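Local atomic coordinates of succinylglutamate desuccinylase (Vibrio parahaemolyticus, PDB entry 2BCO), a protein that probably hydrolyses N-succinylglutamate to succinate and glutamate, the last step of arginine degradation by the AST pathway, with one zinc ion per subunit. Residues Asn111-Phe116 with Ser200-Trp205; Pro170-Pro175 with Tyr206-Tyr211. All coordinates share one frame; numbering follows the deposited sequence.

Interaction 1: Asn111-Phe116 with Ser200-Trp205; sequences NLNRLF and SSTFSW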
loop_
_atom_site.group_PDB
_atom_site.type_symbol
_atom_site.label_atom_id
_atom_site.label_comp_id
_atom_site.label_asym_id
_atom_site.label_seq_id
_atom_site.Cartn_x
_atom_site.Cartn_y
_atom_site.Cartn_z
ATOM N N ASN A 111 8.043 -8.642 -10.220
ATOM C CA ASN A 111 7.293 -7.706 -9.372
ATOM C C ASN A 111 6.579 -8.487 -8.268
ATOM O O ASN A 111 5.641 -9.229 -8.533
ATOM C CB ASN A 111 6.252 -6.960 -10.218
ATOM C CG ASN A 111 5.507 -5.865 -9.440
ATOM O OD1 ASN A 111 5.511 -5.822 -8.211
ATOM N ND2 ASN A 111 4.854 -4.988 -10.172
ATOM N N LEU A 112 7.012 -8.302 -7.029
ATOM C CA LEU A 112 6.423 -9.020 -5.908
ATOM C C LEU A 112 4.908 -8.769 -5.771
ATOM O O LEU A 112 4.153 -9.649 -5.360
ATOM C CB LEU A 112 7.137 -8.607 -4.613
ATOM C CG LEU A 112 7.206 -9.563 -3.422
ATOM C CD1 LEU A 112 7.711 -8.802 -2.198
ATOM C CD2 LEU A 112 5.858 -10.158 -3.133
ATOM N N ASN A 113 4.460 -7.576 -6.139
ATOM C CA ASN A 113 3.056 -7.242 -5.982
ATOM C C ASN A 113 2.102 -7.702 -7.083
ATOM O O ASN A 113 1.032 -7.129 -7.263
ATOM C CB ASN A 113 2.918 -5.741 -5.736
ATOM C CG ASN A 113 1.873 -5.427 -4.696
ATOM O OD1 ASN A 113 1.658 -6.205 -3.764
ATOM N ND2 ASN A 113 1.229 -4.285 -4.836
ATOM N N ARG A 114 2.491 -8.755 -7.796
ATOM C CA ARG A 114 1.669 -9.348 -8.841
ATOM C C ARG A 114 1.562 -10.846 -8.570
ATOM O O ARG A 114 0.942 -11.585 -9.325
ATOM C CB ARG A 114 2.308 -9.130 -10.214
ATOM C CG ARG A 114 1.905 -7.828 -10.883
ATOM C CD ARG A 114 2.805 -7.495 -12.072
ATOM N NE ARG A 114 2.531 -6.160 -12.603
ATOM C CZ ARG A 114 3.359 -5.474 -13.388
ATOM N NH1 ARG A 114 4.528 -5.991 -13.742
ATOM N NH2 ARG A 114 3.022 -4.264 -13.814
ATOM N N LEU A 115 2.151 -11.277 -7.462
ATOM C CA LEU A 115 2.209 -12.692 -7.114
ATOM C C LEU A 115 1.292 -13.211 -6.022
ATOM O O LEU A 115 1.512 -14.307 -5.520
ATOM C CB LEU A 115 3.651 -13.039 -6.745
ATOM C CG LEU A 115 4.688 -12.598 -7.781
ATOM C CD1 LEU A 115 6.086 -12.940 -7.300
ATOM C CD2 LEU A 115 4.390 -13.294 -9.105
ATOM N N PHE A 116 0.267 -12.452 -5.653
ATOM C CA PHE A 116 -0.639 -12.902 -4.605
ATOM C C PHE A 116 -1.948 -13.512 -5.099
ATOM O O PHE A 116 -2.726 -14.002 -4.288
ATOM C CB PHE A 116 -0.938 -11.758 -3.635
ATOM C CG PHE A 116 0.242 -11.356 -2.804
ATOM C CD1 PHE A 116 0.614 -12.105 -1.690
ATOM C CD2 PHE A 116 1.028 -10.261 -3.172
ATOM C CE1 PHE A 116 1.745 -11.769 -0.947
ATOM C CE2 PHE A 116 2.159 -9.917 -2.439
ATOM C CZ PHE A 116 2.525 -10.674 -1.324
ATOM N N SER A 200 -7.435 -8.008 -7.916
ATOM C CA SER A 200 -6.042 -7.845 -8.316
ATOM C C SER A 200 -5.112 -8.979 -7.875
ATOM O O SER A 200 -5.549 -10.101 -7.630
ATOM C CB SER A 200 -5.533 -6.498 -7.782
ATOM O OG SER A 200 -4.360 -6.089 -8.449
ATOM N N SER A 201 -3.824 -8.674 -7.776
ATOM C CA SER A 201 -2.833 -9.662 -7.377
ATOM C C SER A 201 -1.866 -9.054 -6.378
ATOM O O SER A 201 -0.796 -9.616 -6.127
ATOM C CB SER A 201 -2.045 -10.124 -8.598
ATOM O OG SER A 201 -1.319 -9.021 -9.139
ATOM N N THR A 202 -2.240 -7.908 -5.811
ATOM C CA THR A 202 -1.372 -7.229 -4.857
ATOM C C THR A 202 -1.489 -7.773 -3.448
ATOM O O THR A 202 -2.393 -8.539 -3.129
ATOM C CB THR A 202 -1.650 -5.719 -4.815
ATOM O OG1 THR A 202 -2.984 -5.491 -4.328
ATOM C CG2 THR A 202 -1.472 -5.109 -6.214
ATOM N N PHE A 203 -0.557 -7.353 -2.607
ATOM C CA PHE A 203 -0.508 -7.779 -1.221
ATOM C C PHE A 203 -1.729 -7.234 -0.471
ATOM O O PHE A 203 -2.319 -7.925 0.366
ATOM C CB PHE A 203 0.795 -7.263 -0.611
ATOM C CG PHE A 203 1.094 -7.795 0.764
ATOM C CD1 PHE A 203 0.688 -9.072 1.149
ATOM C CD2 PHE A 203 1.845 -7.034 1.657
ATOM C CE1 PHE A 203 1.034 -9.580 2.391
ATOM C CE2 PHE A 203 2.201 -7.535 2.901
ATOM C CZ PHE A 203 1.789 -8.811 3.273
ATOM N N SER A 204 -2.098 -5.993 -0.785
ATOM C CA SER A 204 -3.248 -5.332 -0.181
ATOM C C SER A 204 -4.542 -6.060 -0.559
ATOM O O SER A 204 -5.391 -6.330 0.293
ATOM C CB SER A 204 -3.310 -3.878 -0.667
ATOM O OG SER A 204 -4.459 -3.221 -0.178
ATOM N N TRP A 205 -4.689 -6.364 -1.845
ATOM C CA TRP A 205 -5.870 -7.071 -2.327
ATOM C C TRP A 205 -5.990 -8.432 -1.645
ATOM O O TRP A 205 -7.087 -8.860 -1.304
ATOM C CB TRP A 205 -5.810 -7.271 -3.849
ATOM C CG TRP A 205 -6.784 -8.323 -4.353
ATOM C CD1 TRP A 205 -8.096 -8.137 -4.676
ATOM C CD2 TRP A 205 -6.532 -9.733 -4.506
ATOM N NE1 TRP A 205 -8.675 -9.338 -5.015
ATOM C CE2 TRP A 205 -7.744 -10.326 -4.921
ATOM C CE3 TRP A 205 -5.405 -10.542 -4.335
ATOM C CZ2 TRP A 205 -7.857 -11.712 -5.159
ATOM C CZ3 TRP A 205 -5.520 -11.920 -4.574
ATOM C CH2 TRP A 205 -6.739 -12.485 -4.982
HETATM O O HOH W 1 -0.319 -3.900 -2.390
HETATM O O HOH W 2 -0.799 -5.763 -9.339
#

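Interaction 2: Pro170-Pro175 with Tyr206-Tyr211; sequences PKTRHP and YSAENY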
loop_
_atom_site.group_PDB
_atom_site.type_symbol
_atom_site.label_atom_id
_atom_site.label_comp_id
_atom_site.label_asym_id
_atom_site.label_seq_id
_atom_site.Cartn_x
_atom_site.Cartn_y
_atom_site.Cartn_z
ATOM N N PRO A 170 -8.728 -2.095 -2.828
ATOM C CA PRO A 170 -8.991 -3.361 -3.525
ATOM C C PRO A 170 -10.466 -3.679 -3.724
ATOM O O PRO A 170 -11.321 -3.218 -2.969
ATOM C CB PRO A 170 -8.314 -4.403 -2.633
ATOM C CG PRO A 170 -7.275 -3.628 -1.915
ATOM C CD PRO A 170 -8.015 -2.358 -1.571
ATOM N N LYS A 171 -10.725 -4.488 -4.746
ATOM C CA LYS A 171 -12.063 -4.928 -5.100
ATOM C C LYS A 171 -12.314 -6.320 -4.549
ATOM O O LYS A 171 -11.622 -7.270 -4.909
ATOM C CB LYS A 171 -12.229 -4.961 -6.623
ATOM C CG LYS A 171 -13.600 -5.420 -7.087
ATOM C CD LYS A 171 -14.674 -4.471 -6.590
ATOM C CE LYS A 171 -16.021 -4.802 -7.188
ATOM N NZ LYS A 171 -17.037 -3.789 -6.774
ATOM N N THR A 172 -13.307 -6.426 -3.673
ATOM C CA THR A 172 -13.687 -7.696 -3.062
ATOM C C THR A 172 -15.153 -7.596 -2.664
ATOM O O THR A 172 -15.683 -6.493 -2.522
ATOM C CB THR A 172 -12.832 -7.992 -1.812
ATOM O OG1 THR A 172 -13.359 -9.135 -1.135
ATOM C CG2 THR A 172 -12.832 -6.802 -0.855
ATOM N N ARG A 173 -15.813 -8.737 -2.503
ATOM C CA ARG A 173 -17.222 -8.759 -2.117
ATOM C C ARG A 173 -17.354 -8.382 -0.639
ATOM O O ARG A 173 -18.431 -8.017 -0.169
ATOM C CB ARG A 173 -17.810 -10.153 -2.353
ATOM C CG ARG A 173 -17.262 -11.220 -1.411
ATOM C CD ARG A 173 -17.658 -12.613 -1.894
ATOM N NE ARG A 173 -16.635 -13.599 -1.550
ATOM C CZ ARG A 173 -16.568 -14.226 -0.386
ATOM N NH1 ARG A 173 -17.473 -13.980 0.550
ATOM N NH2 ARG A 173 -15.593 -15.088 -0.149
ATOM N N HIS A 174 -16.250 -8.484 0.094
ATOM C CA HIS A 174 -16.242 -8.139 1.511
ATOM C C HIS A 174 -16.271 -6.614 1.676
ATOM O O HIS A 174 -15.744 -5.877 0.836
ATOM C CB HIS A 174 -14.979 -8.676 2.189
ATOM C CG HIS A 174 -14.855 -10.167 2.161
ATOM N ND1 HIS A 174 -15.723 -11.002 2.833
ATOM C CD2 HIS A 174 -13.961 -10.971 1.542
ATOM C CE1 HIS A 174 -15.370 -12.255 2.624
ATOM N NE2 HIS A 174 -14.304 -12.268 1.844
ATOM N N PRO A 175 -16.916 -6.124 2.746
ATOM C CA PRO A 175 -16.990 -4.678 2.999
ATOM C C PRO A 175 -15.662 -4.217 3.612
ATOM O O PRO A 175 -15.462 -4.319 4.816
ATOM C CB PRO A 175 -18.160 -4.558 3.977
ATOM C CG PRO A 175 -18.060 -5.843 4.771
ATOM C CD PRO A 175 -17.781 -6.872 3.678
ATOM N N TYR A 206 -4.863 -9.110 -1.446
ATOM C CA TYR A 206 -4.883 -10.427 -0.812
ATOM C C TYR A 206 -5.493 -10.407 0.594
ATOM O O TYR A 206 -6.224 -11.321 0.973
ATOM C CB TYR A 206 -3.470 -11.004 -0.738
ATOM C CG TYR A 206 -3.413 -12.385 -0.137
ATOM C CD1 TYR A 206 -3.624 -13.514 -0.923
ATOM C CD2 TYR A 206 -3.150 -12.570 1.223
ATOM C CE1 TYR A 206 -3.564 -14.802 -0.375
ATOM C CE2 TYR A 206 -3.090 -13.852 1.780
ATOM C CZ TYR A 206 -3.298 -14.961 0.973
ATOM O OH TYR A 206 -3.219 -16.230 1.494
ATOM N N SER A 207 -5.167 -9.379 1.370
ATOM C CA SER A 207 -5.692 -9.254 2.721
ATOM C C SER A 207 -7.175 -8.923 2.696
ATOM O O SER A 207 -7.937 -9.438 3.498
ATOM C CB SER A 207 -4.934 -8.165 3.488
ATOM O OG SER A 207 -3.663 -8.637 3.898
ATOM N N ALA A 208 -7.577 -8.055 1.774
ATOM C CA ALA A 208 -8.976 -7.670 1.658
ATOM C C ALA A 208 -9.831 -8.853 1.204
ATOM O O ALA A 208 -10.881 -9.136 1.788
ATOM C CB ALA A 208 -9.117 -6.519 0.672
ATOM N N GLU A 209 -9.375 -9.545 0.165
ATOM C CA GLU A 209 -10.109 -10.682 -0.378
ATOM C C GLU A 209 -10.153 -11.895 0.523
ATOM O O GLU A 209 -11.177 -12.563 0.606
ATOM C CB GLU A 209 -9.528 -11.104 -1.733
ATOM C CG GLU A 209 -10.103 -12.412 -2.317
ATOM C CD GLU A 209 -11.621 -12.388 -2.476
ATOM O OE1 GLU A 209 -12.150 -11.370 -2.960
ATOM O OE2 GLU A 209 -12.283 -13.390 -2.129
ATOM N N ASN A 210 -9.057 -12.181 1.210
ATOM C CA ASN A 210 -9.010 -13.368 2.047
ATOM C C ASN A 210 -9.219 -13.186 3.532
ATOM O O ASN A 210 -9.367 -14.170 4.251
ATOM C CB ASN A 210 -7.690 -14.090 1.808
ATOM C CG ASN A 210 -7.625 -14.708 0.436
ATOM O OD1 ASN A 210 -8.346 -15.656 0.150
ATOM N ND2 ASN A 210 -6.779 -14.166 -0.427
ATOM N N TYR A 211 -9.229 -11.948 4.010
ATOM C CA TYR A 211 -9.419 -11.738 5.439
ATOM C C TYR A 211 -10.298 -10.542 5.763
ATOM O O TYR A 211 -10.407 -10.141 6.916
ATOM C CB TYR A 211 -8.055 -11.609 6.119
ATOM C CG TYR A 211 -7.242 -12.880 6.022
ATOM C CD1 TYR A 211 -7.451 -13.931 6.913
ATOM C CD2 TYR A 211 -6.301 -13.059 5.008
ATOM C CE1 TYR A 211 -6.739 -15.137 6.802
ATOM C CE2 TYR A 211 -5.584 -14.264 4.886
ATOM C CZ TYR A 211 -5.811 -15.296 5.788
ATOM O OH TYR A 211 -5.109 -16.476 5.688
HETATM O O HOH W 3 -11.387 -9.966 -4.935
#

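Interaction 1: Asn111-Phe116 with Ser200-Trp205
A chi1 of -140° swings the amide of Asn-113 across to Thr-202 and Phe-203, while Phe-116, its CG beside the backbone N (chi1 -69°), sets its ring against the same two residues. They meet at the N-cap of helix 203-211, in a catalytic domain of the zinc-exopeptidase clan. The first amides of a helix have no preceding helical carbonyl to bond, and the side chain of Asn-113 provides a substitute acceptor: its OD1 accepts from Phe-203 N at 2.8 Å, the donor tilted 31° from the carbonyl plane. Thr-202 OG1 caps Trp-205 N at 3.1 Å, and Asn-113 ND2 donates to a water that also takes Ser-204 N. The backbone joins in where Phe-116 N donates to Ser-201 O (3.1 Å).

An aromatic residue suits position 116, because Phe-203 CA sits over one face of its ring, 3.8 Å from the centroid. The two rings are nearly parallel but slid apart, centroids 4.9 Å from each other. Asn-111 OD1 closes an Asx turn onto Asn-113 N and hydrogen-bonds His-63, a zinc ligand, which ties this loop to the metal site. At the backbone end of Phe-116, its O meets the edge of the Trp-205 indole at CZ3, 3.5 Å away.

Interaction 2: Pro170-Pro175 with Tyr206-Tyr211
The hydroxyl of Thr-172 donates to the carboxylate of Glu-209, OG1 lying 3.1 Å from OE1 and approaching from above the carboxylate plane, 58° out of it. The bond joins the loop after strand 165-169 to helix 203-211. The same OG1 accepts from His-174 N at 3.2 Å in an almost straight bond, which makes an ST turn. Threonine suits this place because one hydroxyl can donate to the helix while accepting from its own loop, and chi1 of 172° turns it into position for both. Glu-209 starts out pointing away from the loop, and a bend at chi2 (57°) brings the carboxylate back. There OE1 takes a second partner, a water that also donates to Lys-171 O (2.7 Å).

Farther out, Arg-173 NH2 stays 4.2 Å from Glu-209 OE2, too long for a salt bridge although the charges are opposite. The imidazole of His-174 turns an edge to the helix, with CD2 3.3 Å from Glu-209 O, and its NE2 lies above one face of the Arg-173 guanidinium, offset toward the rim.

Beneath these polar groups the packing is apolar. Ala-208 CB meets both Pro-170 CB and Thr-172 CG2, each at 4.0 Å; the small methyl lets the loop run close to the helix, and Val-176 adds to the same patch. On other sides of the helix, Tyr-206, Ser-207 and Tyr-211 reach helix 125-141, and Ser-207 OG bonds His-151.

A carboxylate with a hydroxyl and a water on one oxygen, and an arginine near the other, would be expected to stay ionised, which would strengthen its hold on the Thr-172 hydroxyl at this partly exposed surface.

Overall arrangement
Going along the chain, 111-116 comes first, in the loop between helix 98-102 and helix 125-141. The loop 170-175 comes next, after strand 165-169. Residues 200-205 then return to the first loop, so interaction 1 closes a span of 83 residues; 206-211 at once returns to the second, and interaction 2 closes a span of 30. The two therefore cross rather than nest. Both use helix 203-211, interaction 1 at its start beside the zinc site and interaction 2 in its later part, their centres about 12 Å apart. They touch directly: Pro-170 packs on Ser-204 and Trp-205, and Phe-116 O lies near the Tyr-206 ring. Together they tie two loops of the catalytic domain to one short helix.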